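Side-chain contacts in SusD homolog (Bacteroides thetaiotaomicron, PDB 4MRU), which probably binds mucin O-glycans, as a SusD-like outer membrane lipoprotein of a gut bacterium: residues Q119-T122 against D123-P127; S151-D154 against V155-M159; L202-R205 against M206-L210. All blocks are in the same frame, centred on the assembly; numbering follows the deposited sequence.

Each contact lies within one helix, so the three hold no helix in common. Contact 1 ends helix 104-125, contact 2 begins helix 152-173 and contact 3 lies in helix 192-209. The three helices meet one another. Contacts 1 and 3 are buried, while contact 2 is only partly buried and reaches the surface at Asp-154. Their chemistry follows their place. Contact 1 is polar and centres on the Asp-123 carboxylate. Contact 2 has a capping serine and mixed packing. Contact 3 pairs buried arginines with apolar flanks. Asp-123 joins all three, because it bonds Tyr-156 of contact 2 and Arg-209 of contact 3.

Contact 1 (Q119-T122 against D123-P127)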
ATOM      1  N   GLN A 119       3.801  -9.601   3.337  1.00 18.86           N
ATOM      2  CA  GLN A 119       4.661  -8.418   3.163  1.00 20.01           C
ATOM      3  C   GLN A 119       3.957  -7.175   3.736  1.00 19.60           C
ATOM      4  O   GLN A 119       4.567  -6.329   4.420  1.00 20.44           O
ATOM      5  CB  GLN A 119       5.056  -8.219   1.688  1.00 24.46           C
ATOM      6  CG  GLN A 119       5.796  -6.912   1.351  1.00 26.18           C
ATOM      7  CD  GLN A 119       4.851  -5.904   0.736  1.00 30.04           C
ATOM      8  OE1 GLN A 119       4.462  -6.036  -0.421  1.00 34.34           O
ATOM      9  NE2 GLN A 119       4.440  -4.912   1.511  1.00 36.24           N
ATOM     10  N   ARG A 120       2.662  -7.082   3.508  1.00 18.98           N
ATOM     11  CA  ARG A 120       1.875  -5.957   3.977  1.00 17.79           C
ATOM     12  C   ARG A 120       1.801  -5.989   5.509  1.00 16.41           C
ATOM     13  O   ARG A 120       1.943  -4.963   6.180  1.00 17.86           O
ATOM     14  CB  ARG A 120       0.481  -5.974   3.387  1.00 20.72           C
ATOM     15  CG  ARG A 120       0.389  -5.566   1.921  1.00 25.21           C
ATOM     16  CD  ARG A 120      -0.764  -6.218   1.213  1.00 21.82           C
ATOM     17  NE  ARG A 120      -2.030  -6.088   1.960  1.00 22.14           N
ATOM     18  CZ  ARG A 120      -2.818  -5.017   1.906  1.00 24.25           C
ATOM     19  NH1 ARG A 120      -2.467  -3.942   1.194  1.00 22.14           N
ATOM     20  NH2 ARG A 120      -3.909  -4.992   2.615  1.00 24.94           N
ATOM     21  N   VAL A 121       1.571  -7.164   6.065  1.00 17.49           N
ATOM     22  CA  VAL A 121       1.400  -7.278   7.506  1.00 16.77           C
ATOM     23  C   VAL A 121       2.678  -6.937   8.270  1.00 17.27           C
ATOM     24  O   VAL A 121       2.634  -6.209   9.243  1.00 18.75           O
ATOM     25  CB  VAL A 121       0.904  -8.692   7.892  1.00 18.43           C
ATOM     26  CG1 VAL A 121       0.718  -8.831   9.384  1.00 18.89           C
ATOM     27  CG2 VAL A 121      -0.421  -8.978   7.164  1.00 18.99           C
ATOM     28  N   THR A 122       3.836  -7.449   7.840  1.00 17.75           N
ATOM     29  CA  THR A 122       5.050  -7.069   8.537  1.00 18.75           C
ATOM     30  C   THR A 122       5.332  -5.558   8.350  1.00 19.85           C
ATOM     31  O   THR A 122       5.841  -4.927   9.273  1.00 19.33           O
ATOM     32  CB  THR A 122       6.307  -7.885   8.162  1.00 21.42           C
ATOM     33  OG1 THR A 122       7.403  -7.454   8.996  1.00 21.27           O
ATOM     34  CG2 THR A 122       6.701  -7.728   6.737  1.00 19.91           C
ATOM     35  N   ASP A 123       5.018  -5.004   7.195  1.00 19.42           N
ATOM     36  CA  ASP A 123       5.219  -3.558   6.997  1.00 20.48           C
ATOM     37  C   ASP A 123       4.368  -2.707   7.932  1.00 19.18           C
ATOM     38  O   ASP A 123       4.798  -1.621   8.346  1.00 21.24           O
ATOM     39  CB  ASP A 123       4.948  -3.139   5.548  1.00 21.20           C
ATOM     40  CG  ASP A 123       6.087  -3.512   4.602  1.00 25.36           C
ATOM     41  OD1 ASP A 123       7.145  -3.985   5.078  1.00 26.01           O
ATOM     42  OD2 ASP A 123       5.886  -3.351   3.386  1.00 22.20           O
ATOM     43  N   ILE A 124       3.190  -3.204   8.302  1.00 18.36           N
ATOM     44  CA  ILE A 124       2.334  -2.510   9.268  1.00 17.66           C
ATOM     45  C   ILE A 124       2.847  -2.604  10.723  1.00 19.51           C
ATOM     46  O   ILE A 124       2.741  -1.616  11.476  1.00 18.70           O
ATOM     47  CB  ILE A 124       0.898  -3.054   9.178  1.00 21.70           C
ATOM     48  CG1 ILE A 124       0.316  -2.713   7.806  1.00 21.57           C
ATOM     49  CG2 ILE A 124       0.015  -2.490  10.276  1.00 26.46           C
ATOM     50  CD1 ILE A 124      -0.884  -3.582   7.473  1.00 20.75           C
ATOM     51  N   TYR A 125       3.391  -3.747  11.121  1.00 19.21           N
ATOM     52  CA  TYR A 125       3.674  -4.043  12.559  1.00 19.07           C
ATOM     53  C   TYR A 125       5.123  -4.127  12.914  1.00 19.41           C
ATOM     54  O   TYR A 125       5.481  -3.846  14.054  1.00 18.04           O
ATOM     55  CB  TYR A 125       3.022  -5.364  12.971  1.00 20.90           C
ATOM     56  CG  TYR A 125       1.518  -5.275  12.939  1.00 21.77           C
ATOM     57  CD1 TYR A 125       0.810  -4.740  14.004  1.00 20.76           C
ATOM     58  CD2 TYR A 125       0.812  -5.719  11.865  1.00 19.14           C
ATOM     59  CE1 TYR A 125      -0.557  -4.588  13.963  1.00 19.69           C
ATOM     60  CE2 TYR A 125      -0.571  -5.614  11.833  1.00 20.57           C
ATOM     61  CZ  TYR A 125      -1.248  -5.058  12.881  1.00 20.96           C
ATOM     62  OH  TYR A 125      -2.629  -4.987  12.842  1.00 20.52           O
ATOM     63  N   GLY A 126       5.952  -4.537  11.962  1.00 18.61           N
ATOM     64  CA  GLY A 126       7.324  -4.909  12.273  1.00 18.09           C
ATOM     65  C   GLY A 126       7.419  -6.423  12.450  1.00 18.15           C
ATOM     66  O   GLY A 126       7.011  -7.205  11.554  1.00 18.73           O
ATOM     67  N   PRO A 127       7.858  -6.864  13.632  1.00 18.39           N
ATOM     68  CA  PRO A 127       7.877  -8.324  13.914  1.00 18.46           C
ATOM     69  C   PRO A 127       6.496  -8.900  13.891  1.00 19.19           C
ATOM     70  O   PRO A 127       5.546  -8.256  14.385  1.00 21.13           O
ATOM     71  CB  PRO A 127       8.437  -8.428  15.326  1.00 16.50           C
ATOM     72  CG  PRO A 127       9.188  -7.151  15.485  1.00 17.58           C
ATOM     73  CD  PRO A 127       8.416  -6.119  14.758  1.00 15.62           C
TER
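The last turn of helix 104-125 joins Gln-119 to Asp-123 and Thr-122 to Gly-126. Gln-119 NE2 donates to Asp-123 OD2 at 2.8 Å. The bond is bent, and the donor stands above the carboxylate plane. The amide and carboxylate planes are turned 39° apart. Gln-119 reaches its partner because its chain bends at chi2 (-101°), which turns the amide forward along the helix, toward Asp-123. Asp-123 also receives Arg-209, Tyr-156 and Trp-502, so several groups fix its carboxylate. A leucine here would probably leave NE2 of Gln-119, the Tyr-156 hydroxyl and the Trp-502 indole N-H without this acceptor, and Arg-209 without one of its charged mates.

The site is a helix C-terminus in the TPR-like helical fold of the SusD family. Gly-126 leaves helical geometry with positive phi (96°). A CB at this position would clash with Pro-127 CD. Gly-126 N still closes the turn on Thr-122 O at 2.7 Å. Pro-127 has no N-H, so it cannot give the 6-to-1 bond of a Schellman motif. A side chain adds a second link here. Thr-122 OG1 donates to Gly-126 O at 2.6 Å, with OG1 placed opposite the threonine N. One residue thus bonds both ends of the glycine.

Tyr-125 lies along the other flank of the turn. Val-121 O approaches the ring edge, 3.2 Å from Tyr-125 CD2. Val-121 CG1 touches the same Tyr-125 CD2 at 4.0 Å, and the two side chains cross at a slant. Ile-124 CG2 sits over one face of the ring, 3.5 Å above its plane and toward the rim. Phe-83 packs edge-to-face with Tyr-125.

Contact 2 (S151-D154 against V155-M159); sequences SQKD and VYMRM
Val-155 and Asp-154 bury the most surface here, and Val-155 rests against Ser-151. Val-155 N donates to Ser-151 O at 2.8 Å, nearly straight down the carbonyl. The valine methyl CG2 comes in beside this bond, 3.3 Å from Ser-151 O. It lies there because CG1 takes the place opposite the backbone N (chi1 177°), leaving CG2 next to that N. Val-155 also packs on Thr-122 of helix 104-125.

Asp-154 works through its backbone. Its N donates to Ser-151 OG at 3.1 Å, which makes Ser-151 the N-cap of helix 152-173. Its O accepts from Arg-158 N at 3.1 Å, with Arg-158 CB close alongside. The Asp-154 carboxylate lies in the first turn, where the partial positive charge of the helix start would be expected to suit its negative charge. Glu-486 adds to the cap: its OE1 accepts from Gln-152 N and its OE2 from Lys-153 N. Helix 473-486 is thereby joined to this helix start, in a TPR-like fold where helices far outweigh strands.

Gln-152 and Tyr-156 lie side by side and point the same way. Gln-152 CG meets Tyr-156 CD1 at 3.9 Å. The amide stands nearly square to the ring, at 81°. Gln-152 O lies in the ring plane, at the edge, 3.7 Å from Tyr-156 CD1. Beyond the pair, Gln-152 OE1 accepts from Trp-502 N, and the Tyr-156 hydroxyl bonds Asp-123.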
ATOM      1  N   SER A 151      11.651 -11.414  13.725  1.00 20.66           N
ATOM      2  CA  SER A 151      12.042 -10.041  13.464  1.00 20.22           C
ATOM      3  C   SER A 151      11.643  -9.629  12.046  1.00 20.69           C
ATOM      4  O   SER A 151      11.571 -10.458  11.144  1.00 19.87           O
ATOM      5  CB  SER A 151      13.534  -9.843  13.695  1.00 21.96           C
ATOM      6  OG  SER A 151      14.329 -10.402  12.671  1.00 24.19           O
ATOM      7  N   GLN A 152      11.380  -8.330  11.841  1.00 21.91           N
ATOM      8  CA  GLN A 152      11.046  -7.894  10.490  1.00 20.62           C
ATOM      9  C   GLN A 152      12.186  -8.237   9.530  1.00 18.93           C
ATOM     10  O   GLN A 152      11.938  -8.672   8.392  1.00 19.20           O
ATOM     11  CB  GLN A 152      10.753  -6.414  10.423  1.00 19.87           C
ATOM     12  CG  GLN A 152      10.383  -5.922   9.046  1.00 18.77           C
ATOM     13  CD  GLN A 152       9.988  -4.449   9.023  1.00 19.00           C
ATOM     14  OE1 GLN A 152      10.836  -3.572   9.119  1.00 20.94           O
ATOM     15  NE2 GLN A 152       8.688  -4.173   8.883  1.00 19.12           N
ATOM     16  N   LYS A 153      13.424  -8.096   9.981  1.00 20.31           N
ATOM     17  CA  LYS A 153      14.559  -8.451   9.108  1.00 21.11           C
ATOM     18  C   LYS A 153      14.472  -9.915   8.686  1.00 19.30           C
ATOM     19  O   LYS A 153      14.688 -10.252   7.506  1.00 21.16           O
ATOM     20  CB  LYS A 153      15.900  -8.174   9.793  1.00 25.87           C
ATOM     21  CG  LYS A 153      17.085  -8.526   8.914  1.00 32.38           C
ATOM     22  CD  LYS A 153      18.412  -8.536   9.611  1.00 40.78           C
ATOM     23  CE  LYS A 153      19.206  -7.242   9.510  1.00 57.75           C
ATOM     24  NZ  LYS A 153      20.669  -7.549   9.575  1.00 67.97           N
ATOM     25  N   ASP A 154      14.202 -10.781   9.641  1.00 20.64           N
ATOM     26  CA  ASP A 154      14.097 -12.220   9.349  1.00 25.89           C
ATOM     27  C   ASP A 154      12.875 -12.538   8.511  1.00 23.00           C
ATOM     28  O   ASP A 154      12.917 -13.460   7.666  1.00 22.71           O
ATOM     29  CB  ASP A 154      14.087 -13.052  10.632  1.00 26.83           C
ATOM     30  CG  ASP A 154      15.478 -13.128  11.293  1.00 32.90           C
ATOM     31  OD1 ASP A 154      16.506 -12.825  10.665  1.00 31.92           O
ATOM     32  OD2 ASP A 154      15.520 -13.528  12.441  1.00 31.68           O
ATOM     33  N   VAL A 155      11.797 -11.788   8.690  1.00 19.59           N
ATOM     34  CA  VAL A 155      10.676 -11.985   7.783  1.00 19.78           C
ATOM     35  C   VAL A 155      11.067 -11.663   6.331  1.00 21.26           C
ATOM     36  O   VAL A 155      10.789 -12.465   5.436  1.00 19.65           O
ATOM     37  CB  VAL A 155       9.453 -11.172   8.180  1.00 21.25           C
ATOM     38  CG1 VAL A 155       8.351 -11.371   7.167  1.00 23.65           C
ATOM     39  CG2 VAL A 155       8.948 -11.629   9.541  1.00 22.69           C
ATOM     40  N   TYR A 156      11.655 -10.483   6.088  1.00 20.29           N
ATOM     41  CA  TYR A 156      12.043 -10.085   4.727  1.00 21.61           C
ATOM     42  C   TYR A 156      13.037 -11.079   4.132  1.00 20.05           C
ATOM     43  O   TYR A 156      12.880 -11.518   2.995  1.00 20.21           O
ATOM     44  CB  TYR A 156      12.610  -8.669   4.730  1.00 22.26           C
ATOM     45  CG  TYR A 156      11.604  -7.620   4.373  1.00 21.45           C
ATOM     46  CD1 TYR A 156      10.686  -7.129   5.308  1.00 21.41           C
ATOM     47  CD2 TYR A 156      11.531  -7.112   3.075  1.00 21.45           C
ATOM     48  CE1 TYR A 156       9.759  -6.157   4.932  1.00 20.20           C
ATOM     49  CE2 TYR A 156      10.581  -6.176   2.708  1.00 22.15           C
ATOM     50  CZ  TYR A 156       9.691  -5.708   3.637  1.00 20.80           C
ATOM     51  OH  TYR A 156       8.771  -4.730   3.260  1.00 21.54           O
HETATM   52  N   MSE A 157      14.020 -11.521   4.898  1.00 20.59           N
HETATM   53  CA  MSE A 157      15.042 -12.409   4.305  0.50 23.98           C
HETATM   54  C   MSE A 157      14.416 -13.757   3.949  1.00 22.05           C
HETATM   55  O   MSE A 157      14.752 -14.359   2.912  1.00 22.96           O
HETATM   56  CB  MSE A 157      16.223 -12.548   5.247  0.50 25.48           C
HETATM   57  CG  MSE A 157      17.028 -11.234   5.367  0.50 31.62           C
HETATM   58 SE   MSE A 157      16.914  -9.920   3.876  0.38 43.43          SE
HETATM   59  CE  MSE A 157      16.479  -8.504   5.163  0.50 52.81           C
ATOM     60  N   ARG A 158      13.490 -14.241   4.769  1.00 22.78           N
ATOM     61  CA  ARG A 158      12.819 -15.486   4.496  1.00 21.89           C
ATOM     62  C   ARG A 158      11.897 -15.342   3.289  1.00 22.08           C
ATOM     63  O   ARG A 158      11.880 -16.198   2.419  1.00 19.03           O
ATOM     64  CB  ARG A 158      12.066 -15.991   5.754  1.00 24.66           C
ATOM     65  CG  ARG A 158      11.311 -17.314   5.544  1.00 28.05           C
ATOM     66  CD  ARG A 158      12.222 -18.486   5.184  1.00 31.79           C
ATOM     67  NE  ARG A 158      12.800 -19.076   6.373  1.00 51.63           N
ATOM     68  CZ  ARG A 158      12.257 -20.086   7.051  1.00 56.93           C
ATOM     69  NH1 ARG A 158      11.123 -20.652   6.650  1.00 65.42           N
ATOM     70  NH2 ARG A 158      12.853 -20.539   8.143  1.00 70.77           N
HETATM   71  N   MSE A 159      11.166 -14.232   3.189  1.00 21.77           N
HETATM   72  CA  MSE A 159      10.367 -13.957   1.999  1.00 21.84           C
HETATM   73  C   MSE A 159      11.217 -13.937   0.740  1.00 22.75           C
HETATM   74  O   MSE A 159      10.829 -14.502  -0.288  1.00 20.49           O
HETATM   75  CB  MSE A 159       9.604 -12.608   2.169  1.00 21.69           C
HETATM   76  CG  MSE A 159       8.517 -12.756   3.232  1.00 26.23           C
HETATM   77 SE   MSE A 159       7.659 -10.981   3.432  0.75 33.31          SE
HETATM   78  CE  MSE A 159       6.099 -11.652   4.341  1.00 33.48           C
TER

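Contact 3 (L202-R205 against M206-L210). With EDO (1,2-ethanediol), chain E; EDO (1,2-ethanediol), chain F.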
ATOM      1  N   LEU A 202       7.411  -7.640  -7.217  1.00 18.01           N
ATOM      2  CA  LEU A 202       7.341  -7.661  -5.759  1.00 17.13           C
ATOM      3  C   LEU A 202       8.733  -7.700  -5.149  1.00 19.76           C
ATOM      4  O   LEU A 202       8.968  -7.021  -4.148  1.00 18.83           O
ATOM      5  CB  LEU A 202       6.569  -8.872  -5.296  1.00 19.68           C
ATOM      6  CG  LEU A 202       6.259  -9.043  -3.811  1.00 19.50           C
ATOM      7  CD1 LEU A 202       5.526  -7.833  -3.273  1.00 21.90           C
ATOM      8  CD2 LEU A 202       5.442 -10.316  -3.606  1.00 23.61           C
ATOM      9  N   GLN A 203       9.646  -8.496  -5.722  1.00 16.97           N
ATOM     10  CA  GLN A 203      11.046  -8.487  -5.269  1.00 19.23           C
ATOM     11  C   GLN A 203      11.644  -7.077  -5.373  1.00 19.56           C
ATOM     12  O   GLN A 203      12.348  -6.633  -4.474  1.00 22.79           O
ATOM     13  CB  GLN A 203      11.905  -9.435  -6.067  1.00 20.00           C
ATOM     14  CG  GLN A 203      11.624 -10.909  -5.861  1.00 23.02           C
ATOM     15  CD  GLN A 203      12.328 -11.786  -6.911  1.00 23.09           C
ATOM     16  OE1 GLN A 203      12.365 -11.462  -8.105  1.00 25.80           O
ATOM     17  NE2 GLN A 203      12.894 -12.903  -6.453  1.00 24.77           N
ATOM     18  N   LEU A 204      11.346  -6.382  -6.454  1.00 18.59           N
ATOM     19  CA  LEU A 204      11.808  -5.014  -6.643  1.00 18.81           C
ATOM     20  C   LEU A 204      11.253  -4.060  -5.567  1.00 20.46           C
ATOM     21  O   LEU A 204      11.978  -3.254  -4.996  1.00 17.08           O
ATOM     22  CB  LEU A 204      11.410  -4.534  -8.037  1.00 18.84           C
ATOM     23  CG  LEU A 204      11.761  -3.089  -8.403  1.00 18.30           C
ATOM     24  CD1 LEU A 204      13.257  -2.844  -8.278  1.00 20.01           C
ATOM     25  CD2 LEU A 204      11.289  -2.784  -9.806  1.00 23.32           C
ATOM     26  N   ARG A 205       9.954  -4.163  -5.310  1.00 19.40           N
ATOM     27  CA  ARG A 205       9.312  -3.336  -4.298  1.00 19.01           C
ATOM     28  C   ARG A 205       9.951  -3.558  -2.921  1.00 18.34           C
ATOM     29  O   ARG A 205      10.295  -2.631  -2.235  1.00 17.41           O
ATOM     30  CB  ARG A 205       7.833  -3.679  -4.216  1.00 22.12           C
ATOM     31  CG  ARG A 205       7.089  -2.873  -3.186  1.00 21.77           C
ATOM     32  CD  ARG A 205       5.744  -3.517  -2.823  1.00 23.73           C
ATOM     33  NE  ARG A 205       4.678  -3.053  -3.700  1.00 28.89           N
ATOM     34  CZ  ARG A 205       3.426  -3.507  -3.642  1.00 31.20           C
ATOM     35  NH1 ARG A 205       3.107  -4.451  -2.760  1.00 25.91           N
ATOM     36  NH2 ARG A 205       2.507  -3.022  -4.468  1.00 28.82           N
HETATM   37  N   MSE A 206      10.096  -4.823  -2.552  1.00 18.06           N
HETATM   38  CA  MSE A 206      10.642  -5.181  -1.252  1.00 18.68           C
HETATM   39  C   MSE A 206      12.106  -4.824  -1.131  1.00 21.47           C
HETATM   40  O   MSE A 206      12.539  -4.361  -0.078  1.00 19.80           O
HETATM   41  CB  MSE A 206      10.460  -6.673  -1.072  1.00 19.45           C
HETATM   42  CG  MSE A 206       8.993  -7.030  -0.851  1.00 22.39           C
HETATM   43 SE   MSE A 206       8.802  -9.006  -0.811  0.75 33.94          SE
HETATM   44  CE  MSE A 206      10.363  -9.497   0.301  1.00 32.50           C
ATOM     45  N   ALA A 207      12.867  -4.977  -2.202  1.00 19.13           N
ATOM     46  CA  ALA A 207      14.255  -4.494  -2.201  1.00 20.79           C
ATOM     47  C   ALA A 207      14.323  -2.997  -1.929  1.00 18.88           C
ATOM     48  O   ALA A 207      15.130  -2.541  -1.115  1.00 20.23           O
ATOM     49  CB  ALA A 207      14.950  -4.850  -3.511  1.00 19.59           C
HETATM   50  N   MSE A 208      13.503  -2.193  -2.613  1.00 19.31           N
HETATM   51  CA  MSE A 208      13.589  -0.735  -2.458  1.00 16.44           C
HETATM   52  C   MSE A 208      13.237  -0.331  -1.033  1.00 18.43           C
HETATM   53  O   MSE A 208      13.834   0.583  -0.476  1.00 18.94           O
HETATM   54  CB  MSE A 208      12.656  -0.037  -3.470  1.00 20.74           C
HETATM   55  CG  MSE A 208      13.007   1.433  -3.646  1.00 20.27           C
HETATM   56 SE   MSE A 208      14.786   1.666  -4.505  0.75 25.64          SE
HETATM   57  CE  MSE A 208      14.461   0.608  -6.110  1.00 19.55           C
ATOM     58  N   ARG A 209      12.364  -1.101  -0.406  1.00 17.53           N
ATOM     59  CA  ARG A 209      11.908  -0.871   0.957  1.00 17.20           C
ATOM     60  C   ARG A 209      13.070  -0.876   1.921  1.00 20.56           C
ATOM     61  O   ARG A 209      13.023  -0.144   2.900  1.00 21.63           O
ATOM     62  CB  ARG A 209      10.869  -1.919   1.398  1.00 16.43           C
ATOM     63  CG  ARG A 209      10.142  -1.520   2.674  1.00 17.70           C
ATOM     64  CD  ARG A 209       8.915  -0.617   2.439  1.00 17.47           C
ATOM     65  NE  ARG A 209       7.790  -1.445   2.018  1.00 20.05           N
ATOM     66  CZ  ARG A 209       7.001  -1.274   0.972  1.00 23.73           C
ATOM     67  NH1 ARG A 209       7.106  -0.228   0.154  1.00 18.62           N
ATOM     68  NH2 ARG A 209       6.044  -2.178   0.779  1.00 24.90           N
ATOM     69  N   LEU A 210      14.114  -1.662   1.623  1.00 20.24           N
ATOM     70  CA  LEU A 210      15.226  -1.836   2.544  1.00 20.96           C
ATOM     71  C   LEU A 210      16.459  -0.973   2.230  1.00 19.46           C
ATOM     72  O   LEU A 210      17.558  -1.206   2.789  1.00 20.13           O
ATOM     73  CB  LEU A 210      15.658  -3.307   2.573  1.00 22.73           C
ATOM     74  CG  LEU A 210      14.551  -4.357   2.730  1.00 28.17           C
ATOM     75  CD1 LEU A 210      15.176  -5.732   2.904  1.00 26.16           C
ATOM     76  CD2 LEU A 210      13.629  -4.017   3.877  1.00 23.01           C
TER
HETATM   77  C1  EDO E 603      15.173 -14.323  -8.909  1.00 23.22           C
HETATM   78  O1  EDO E 603      13.874 -14.720  -8.473  1.00 28.91           O
HETATM   79  C2  EDO E 603      15.011 -13.242  -9.950  1.00 29.98           C
HETATM   80  O2  EDO E 603      14.683 -12.058  -9.234  1.00 25.37           O
HETATM   81  C1  EDO F 604       0.226  -6.194  -2.953  1.00 40.91           C
HETATM   82  O1  EDO F 604       0.645  -5.594  -1.722  1.00 43.43           O
HETATM   83  C2  EDO F 604      -0.912  -5.332  -3.379  1.00 39.66           C
HETATM   84  O2  EDO F 604      -0.308  -4.068  -3.593  1.00 36.18           O
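Four consecutive helical bonds join the segments, from Met-206 N on Leu-202 O at 2.9 Å to Arg-209 N on Arg-205 O at 3.2 Å, in helix 192-209. Arg-205 and Arg-209 run side by side and point the same way. Their guanidinium planes are 26° apart. The touch is made by Arg-209 NH2, which lies 3.9 Å from Arg-205 CD and meets the aliphatic part of its neighbour. Arg-209 bends at chi2 and chi3, which brings its NH2 over toward the Arg-205 side chain.

A second flank is apolar. Met-206, modelled as selenomethionine, brings SE to Leu-202 CG at 3.9 Å. Met-206 also packs on Met-159 and Phe-160 of helix 152-173. A looser touch joins Leu-204 CD1 to CE of Met-208, also selenomethionine, at 4.3 Å, and both residues lie on Leu-333 of helix 327-339.

Two 1,2-ethanediol molecules, probably from the crystallisation liquor, bind here. The ethanediol of chain E spans the amide of Gln-203. Gln-203 NE2 donates to its O1, and O2 of this chain E ethanediol donates to Gln-203 OE1 at 2.6 Å. The ethanediol of chain F is gripped by the guanidinium of Arg-205. Arg-205 NH1 donates to O1 of the chain F ethanediol at 2.9 Å, in the guanidinium plane. Arg-205 NH2 donates to O2 of the same chain F ethanediol at 3.1 Å.

The arginines have carboxylate mates. Arg-205 NE pairs with Glu-329, and Arg-205 NH1 also donates to Gln-119 OE1. Arg-209 pairs with Glu-429, Glu-433 and Asp-123. The acids probably balance the two buried charges, and they tie this helix to its neighbours.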